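Local coordinates for E3 SUMO-protein ligase SIZ2 (Saccharomyces cerevisiae, PDB 6U75) that probably acts as an E3 ligase in SUMO attachment, with septins as likely targets, and binds double-stranded DNA, at residues 39-44 with 111-116; 191-196 with 251-256. One frame throughout, in Å; residues are numbered along the deposited sequence.

Contact 1 of 2, residues 39-44 with 111-116; sequences SNHDLL and KVPTEM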
loop_
_atom_site.group_PDB
_atom_site.type_symbol
_atom_site.label_atom_id
_atom_site.label_comp_id
_atom_site.label_asym_id
_atom_site.label_seq_id
_atom_site.Cartn_x
_atom_site.Cartn_y
_atom_site.Cartn_z
ATOM N N SER A 39 12.736 22.875 14.989
ATOM C CA SER A 39 11.932 23.284 13.841
ATOM C C SER A 39 11.159 22.105 13.262
ATOM O O SER A 39 9.988 22.242 12.894
ATOM C CB SER A 39 12.825 23.917 12.773
ATOM O OG SER A 39 13.194 25.237 13.134
ATOM N N ASN A 40 11.794 20.934 13.179
ATOM C CA ASN A 40 11.086 19.755 12.691
ATOM C C ASN A 40 10.021 19.291 13.680
ATOM O O ASN A 40 8.976 18.777 13.266
ATOM C CB ASN A 40 12.083 18.636 12.395
ATOM C CG ASN A 40 12.895 18.901 11.138
ATOM O OD1 ASN A 40 12.374 19.408 10.144
ATOM N ND2 ASN A 40 14.176 18.560 11.176
ATOM N N HIS A 41 10.253 19.474 14.980
ATOM C CA HIS A 41 9.197 19.213 15.956
ATOM C C HIS A 41 8.012 20.147 15.737
ATOM O O HIS A 41 6.851 19.719 15.761
ATOM C CB HIS A 41 9.746 19.366 17.374
ATOM C CG HIS A 41 10.316 18.104 17.941
ATOM N ND1 HIS A 41 9.590 17.263 18.758
ATOM C CD2 HIS A 41 11.539 17.538 17.811
ATOM C CE1 HIS A 41 10.343 16.235 19.107
ATOM N NE2 HIS A 41 11.530 16.379 18.546
ATOM N N ASP A 42 8.289 21.437 15.529
ATOM C CA ASP A 42 7.216 22.386 15.251
ATOM C C ASP A 42 6.477 22.011 13.974
ATOM O O ASP A 42 5.257 22.182 13.879
ATOM C CB ASP A 42 7.777 23.803 15.141
ATOM C CG ASP A 42 8.375 24.299 16.442
ATOM O OD1 ASP A 42 7.984 23.789 17.513
ATOM O OD2 ASP A 42 9.233 25.204 16.395
ATOM N N LEU A 43 7.201 21.503 12.979
ATOM C CA LEU A 43 6.556 21.078 11.741
ATOM C C LEU A 43 5.645 19.880 11.983
ATOM O O LEU A 43 4.514 19.843 11.485
ATOM C CB LEU A 43 7.614 20.755 10.689
ATOM C CG LEU A 43 7.086 20.347 9.313
ATOM C CD1 LEU A 43 6.291 21.483 8.685
ATOM C CD2 LEU A 43 8.235 19.926 8.413
ATOM N N LEU A 44 6.122 18.887 12.739
ATOM C CA LEU A 44 5.267 17.761 13.103
ATOM C C LEU A 44 4.016 18.236 13.828
ATOM O O LEU A 44 2.921 17.709 13.607
ATOM C CB LEU A 44 6.038 16.772 13.978
ATOM C CG LEU A 44 6.973 15.801 13.259
ATOM C CD1 LEU A 44 7.888 15.128 14.262
ATOM C CD2 LEU A 44 6.170 14.765 12.487
ATOM N N LYS A 111 11.980 11.890 21.515
ATOM C CA LYS A 111 12.381 12.696 22.656
ATOM C C LYS A 111 12.436 14.170 22.265
ATOM O O LYS A 111 12.423 14.531 21.086
ATOM C CB LYS A 111 13.739 12.231 23.194
ATOM C CG LYS A 111 13.765 10.777 23.651
ATOM C CD LYS A 111 12.838 10.537 24.840
ATOM C CE LYS A 111 12.020 9.264 24.670
ATOM N NZ LYS A 111 10.822 9.255 25.553
ATOM N N VAL A 112 12.494 15.027 23.280
ATOM C CA VAL A 112 12.539 16.472 23.068
ATOM C C VAL A 112 13.739 16.808 22.190
ATOM O O VAL A 112 14.684 16.012 22.101
ATOM C CB VAL A 112 12.593 17.235 24.402
ATOM C CG1 VAL A 112 11.252 17.146 25.119
ATOM C CG2 VAL A 112 13.712 16.704 25.287
ATOM N N PRO A 113 13.748 17.968 21.528
ATOM C CA PRO A 113 14.823 18.246 20.561
ATOM C C PRO A 113 16.205 18.312 21.184
ATOM O O PRO A 113 17.186 17.932 20.533
ATOM C CB PRO A 113 14.417 19.602 19.961
ATOM C CG PRO A 113 12.976 19.785 20.314
ATOM C CD PRO A 113 12.772 19.068 21.604
ATOM N N THR A 114 16.317 18.790 22.426
ATOM C CA THR A 114 17.629 18.968 23.039
ATOM C C THR A 114 18.308 17.644 23.362
ATOM O O THR A 114 19.529 17.620 23.545
ATOM C CB THR A 114 17.505 19.799 24.316
ATOM O OG1 THR A 114 16.684 19.106 25.265
ATOM C CG2 THR A 114 16.890 21.158 24.013
ATOM N N GLU A 115 17.556 16.552 23.434
ATOM C CA GLU A 115 18.100 15.251 23.789
ATOM C C GLU A 115 18.358 14.419 22.537
ATOM O O GLU A 115 17.949 14.765 21.428
ATOM C CB GLU A 115 17.152 14.518 24.742
ATOM C CG GLU A 115 17.037 15.176 26.109
ATOM C CD GLU A 115 16.091 14.441 27.037
ATOM O OE1 GLU A 115 15.428 13.488 26.577
ATOM O OE2 GLU A 115 16.011 14.817 28.226
ATOM N N MET A 116 19.050 13.300 22.736
ATOM C CA MET A 116 19.503 12.445 21.649
ATOM C C MET A 116 18.537 11.285 21.451
ATOM O O MET A 116 18.020 10.723 22.421
ATOM C CB MET A 116 20.904 11.903 21.944
ATOM C CG MET A 116 21.664 11.451 20.713
ATOM S SD MET A 116 22.245 12.852 19.741
ATOM C CE MET A 116 22.794 12.031 18.253
HETATM O O HOH W 1 13.926 14.816 19.223
#
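The imidazole of His41 meets the proline ring of Pro113 over one face: Pro113 CG stands 3.6 Å above the imidazole plane, displaced toward the rim on the CD2 side, where Pro113 CG and His41 CD2 are 3.7 Å apart. This is a CH-pi contact, with Pro113 CG 4.0 Å from the centroid of the His41 ring and 26° off its normal. At the edge, in the plane, a water hydrogen-bonds to His41 NE2 at 2.9 Å; it also sits close to Lys111 O, though the modelled separation there is too short to be trusted. Lys111 O itself lies near the ring plane, 3.3 Å from His41 NE2. A chi2 of -96° turns the imidazole so that Pro113 faces it while the NE2 end reaches the carbonyl and the water.

Both pieces belong to the PINIT domain. Strand 28-34 leads into helix 38-46, which carries His41, and the loop of residues 111-116 leads into strand 117-123, which pairs antiparallel with strand 28-34. Lys35 NZ ties the same loop down by a hydrogen bond to Thr114 O. Pro113 occupies the second position of a type I beta turn from Val112 to Glu115, closed by Glu115 N to Val112 O at 3.2 Å. With an alanine in place of His41, Pro113 would probably lose its aromatic partner and the water its nitrogen, and a gap would open between helix and turn. His41 also packs against Val36, in the loop before its helix.

Contact 2 of 2, residues 191-196 with 251-256; sequences CTRMKY and CNEDVE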
loop_
_atom_site.group_PDB
_atom_site.type_symbol
_atom_site.label_atom_id
_atom_site.label_comp_id
_atom_site.label_asym_id
_atom_site.label_seq_id
_atom_site.Cartn_x
_atom_site.Cartn_y
_atom_site.Cartn_z
ATOM N N CYS A 191 -15.574 -10.495 1.354
ATOM C CA CYS A 191 -16.620 -11.512 1.299
ATOM C C CYS A 191 -17.978 -10.924 1.663
ATOM O O CYS A 191 -18.844 -11.612 2.208
ATOM C CB CYS A 191 -16.290 -12.697 2.209
ATOM S SG CYS A 191 -14.689 -13.458 1.860
ATOM N N THR A 192 -18.165 -9.640 1.370
ATOM C CA THR A 192 -19.415 -8.940 1.611
ATOM C C THR A 192 -19.806 -8.185 0.348
ATOM O O THR A 192 -19.016 -8.043 -0.590
ATOM C CB THR A 192 -19.303 -7.969 2.795
ATOM O OG1 THR A 192 -18.305 -6.980 2.513
ATOM C CG2 THR A 192 -18.929 -8.713 4.067
ATOM N N ARG A 193 -21.043 -7.700 0.331
ATOM C CA ARG A 193 -21.537 -6.956 -0.818
ATOM C C ARG A 193 -20.682 -5.717 -1.052
ATOM O O ARG A 193 -20.471 -4.909 -0.142
ATOM C CB ARG A 193 -22.997 -6.567 -0.596
ATOM C CG ARG A 193 -23.600 -5.720 -1.701
ATOM C CD ARG A 193 -24.941 -6.277 -2.151
ATOM N NE ARG A 193 -25.767 -5.265 -2.800
ATOM C CZ ARG A 193 -26.840 -5.534 -3.539
ATOM N NH1 ARG A 193 -27.217 -6.790 -3.738
ATOM N NH2 ARG A 193 -27.532 -4.544 -4.086
ATOM N N MET A 194 -20.185 -5.573 -2.277
ATOM C CA MET A 194 -19.334 -4.438 -2.605
ATOM C C MET A 194 -20.106 -3.134 -2.470
ATOM O O MET A 194 -21.285 -3.048 -2.824
ATOM C CB MET A 194 -18.794 -4.572 -4.030
ATOM C CG MET A 194 -17.661 -5.569 -4.174
ATOM S SD MET A 194 -17.042 -5.676 -5.862
ATOM C CE MET A 194 -18.451 -6.405 -6.691
ATOM N N LYS A 195 -19.428 -2.114 -1.950
ATOM C CA LYS A 195 -19.963 -0.760 -1.923
ATOM C C LYS A 195 -19.330 0.142 -2.971
ATOM O O LYS A 195 -20.009 1.027 -3.504
ATOM C CB LYS A 195 -19.769 -0.136 -0.535
ATOM C CG LYS A 195 -20.618 -0.786 0.551
ATOM C CD LYS A 195 -21.094 0.224 1.589
ATOM C CE LYS A 195 -20.050 0.477 2.662
ATOM N NZ LYS A 195 -19.963 -0.656 3.628
ATOM N N TYR A 196 -18.055 -0.071 -3.288
ATOM C CA TYR A 196 -17.321 0.734 -4.264
ATOM C C TYR A 196 -16.646 -0.201 -5.261
ATOM O O TYR A 196 -15.424 -0.390 -5.230
ATOM C CB TYR A 196 -16.294 1.628 -3.569
ATOM C CG TYR A 196 -16.806 2.284 -2.305
ATOM C CD1 TYR A 196 -17.650 3.387 -2.363
ATOM C CD2 TYR A 196 -16.439 1.807 -1.054
ATOM C CE1 TYR A 196 -18.116 3.991 -1.211
ATOM C CE2 TYR A 196 -16.900 2.406 0.104
ATOM C CZ TYR A 196 -17.738 3.497 0.019
ATOM O OH TYR A 196 -18.200 4.098 1.167
ATOM N N CYS A 251 -30.391 -3.583 -6.976
ATOM C CA CYS A 251 -30.541 -4.952 -6.506
ATOM C C CYS A 251 -30.777 -4.944 -5.004
ATOM O O CYS A 251 -30.375 -4.012 -4.301
ATOM C CB CYS A 251 -29.307 -5.808 -6.825
ATOM S SG CYS A 251 -29.407 -6.716 -8.383
ATOM N N ASN A 252 -31.433 -5.992 -4.520
ATOM C CA ASN A 252 -31.668 -6.164 -3.096
ATOM C C ASN A 252 -30.478 -6.863 -2.449
ATOM O O ASN A 252 -29.806 -7.691 -3.070
ATOM C CB ASN A 252 -32.948 -6.965 -2.851
ATOM C CG ASN A 252 -34.194 -6.223 -3.298
ATOM O OD1 ASN A 252 -34.322 -5.016 -3.086
ATOM N ND2 ASN A 252 -35.117 -6.942 -3.926
ATOM N N GLU A 253 -30.229 -6.520 -1.183
ATOM C CA GLU A 253 -29.071 -7.047 -0.466
ATOM C C GLU A 253 -28.954 -8.563 -0.571
ATOM O O GLU A 253 -27.847 -9.100 -0.443
ATOM C CB GLU A 253 -29.148 -6.647 1.011
ATOM C CG GLU A 253 -29.200 -5.145 1.268
ATOM C CD GLU A 253 -27.914 -4.436 0.886
ATOM O OE1 GLU A 253 -27.898 -3.749 -0.157
ATOM O OE2 GLU A 253 -26.917 -4.571 1.628
ATOM N N ASP A 254 -30.064 -9.265 -0.804
ATOM C CA ASP A 254 -30.031 -10.725 -0.812
ATOM C C ASP A 254 -29.148 -11.274 -1.926
ATOM O O ASP A 254 -28.545 -12.342 -1.766
ATOM C CB ASP A 254 -31.452 -11.274 -0.954
ATOM C CG ASP A 254 -31.486 -12.787 -1.054
ATOM O OD1 ASP A 254 -31.247 -13.458 -0.028
ATOM O OD2 ASP A 254 -31.750 -13.306 -2.159
ATOM N N VAL A 255 -29.054 -10.570 -3.049
ATOM C CA VAL A 255 -28.409 -11.118 -4.238
ATOM C C VAL A 255 -26.896 -11.091 -4.063
ATOM O O VAL A 255 -26.315 -10.059 -3.708
ATOM C CB VAL A 255 -28.834 -10.337 -5.492
ATOM C CG1 VAL A 255 -28.126 -10.886 -6.720
ATOM C CG2 VAL A 255 -30.344 -10.401 -5.667
ATOM N N GLU A 256 -26.256 -12.233 -4.321
ATOM C CA GLU A 256 -24.804 -12.353 -4.301
ATOM C C GLU A 256 -24.198 -12.550 -5.680
ATOM O O GLU A 256 -23.046 -12.164 -5.894
ATOM C CB GLU A 256 -24.375 -13.527 -3.411
ATOM C CG GLU A 256 -24.983 -13.519 -2.019
ATOM C CD GLU A 256 -24.487 -14.669 -1.163
ATOM O OE1 GLU A 256 -23.618 -14.440 -0.295
ATOM O OE2 GLU A 256 -24.957 -15.808 -1.369
#
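Arg193 reaches Cys251, Asn252 and Val255 because its CG is anti to the backbone N (chi1 177°), which sends the chain out from the loop of residues 191-196 before it bends at chi2. Glu253 is also bent at chi2 (-67°), and its OE1 comes over one face of the guanidinium.

The guanidinium end then sits among backbone carbonyls. Arg193 NH2 gives a weak hydrogen bond to Cys251 O at 2.9 Å, and Arg193 NH1 a longer, also weak one to Val255 O at 3.4 Å; Val255 O lies at the edge, in the plane of the group. Asn252 O comes within 2.8 Å of Arg193 NH1, obliquely. That same oxygen accepts Val255 N at 3.0 Å, the bond that closes a type I beta turn from Asn252 to Val255, so the arginine lies beside the carbonyl that closes the turn. Cys251 adds its CB, 3.5 Å from Arg193 NH2.

Glu253 takes one face of the guanidinium, with its CA and OE1 on the same side. Arg193 NE and Glu253 OE1 form a long salt bridge of 3.7 Å, and since the oxygen stands well out of the plane, with the two flat groups turned 51° apart, it acts through charge rather than through a directed N-H. The carboxylate and the carbonyl oxygens together probably favour the positive charge here.

Further back, Arg193 packs on Leu185, Gln186 and Ile248. Leu185 also makes backbone hydrogen bonds with Met194 and Glu256, joining both loops. An arginine side chain laid against the backbone carbonyls of a type I beta turn thus joins residues 191-196 to the loop between helix 242-249 and strand 257-260, two loops of the SP-RING-type zinc finger, a RING relative that holds a single zinc ion.

How the contacts relate
Contact 1 and contact 2 belong to different modules of the chain and do not touch: their centres are 49 Å apart and their nearest atoms about 28 Å, on opposite sides of the centre of the chain. They follow in series, contact 1 closing within the PINIT domain before contact 2 opens in the SP-RING region, with helices 142-150 and 157-168 in between. Tyr196, in the 191-196 segment, packs on the first of these helices, so the SP-RING side reaches back to the connection. Neither contact includes a ligand of the zinc ion, which is held by Cys203, His205, Cys226 and Cys229; all four lie in sequence between the two segments of contact 2.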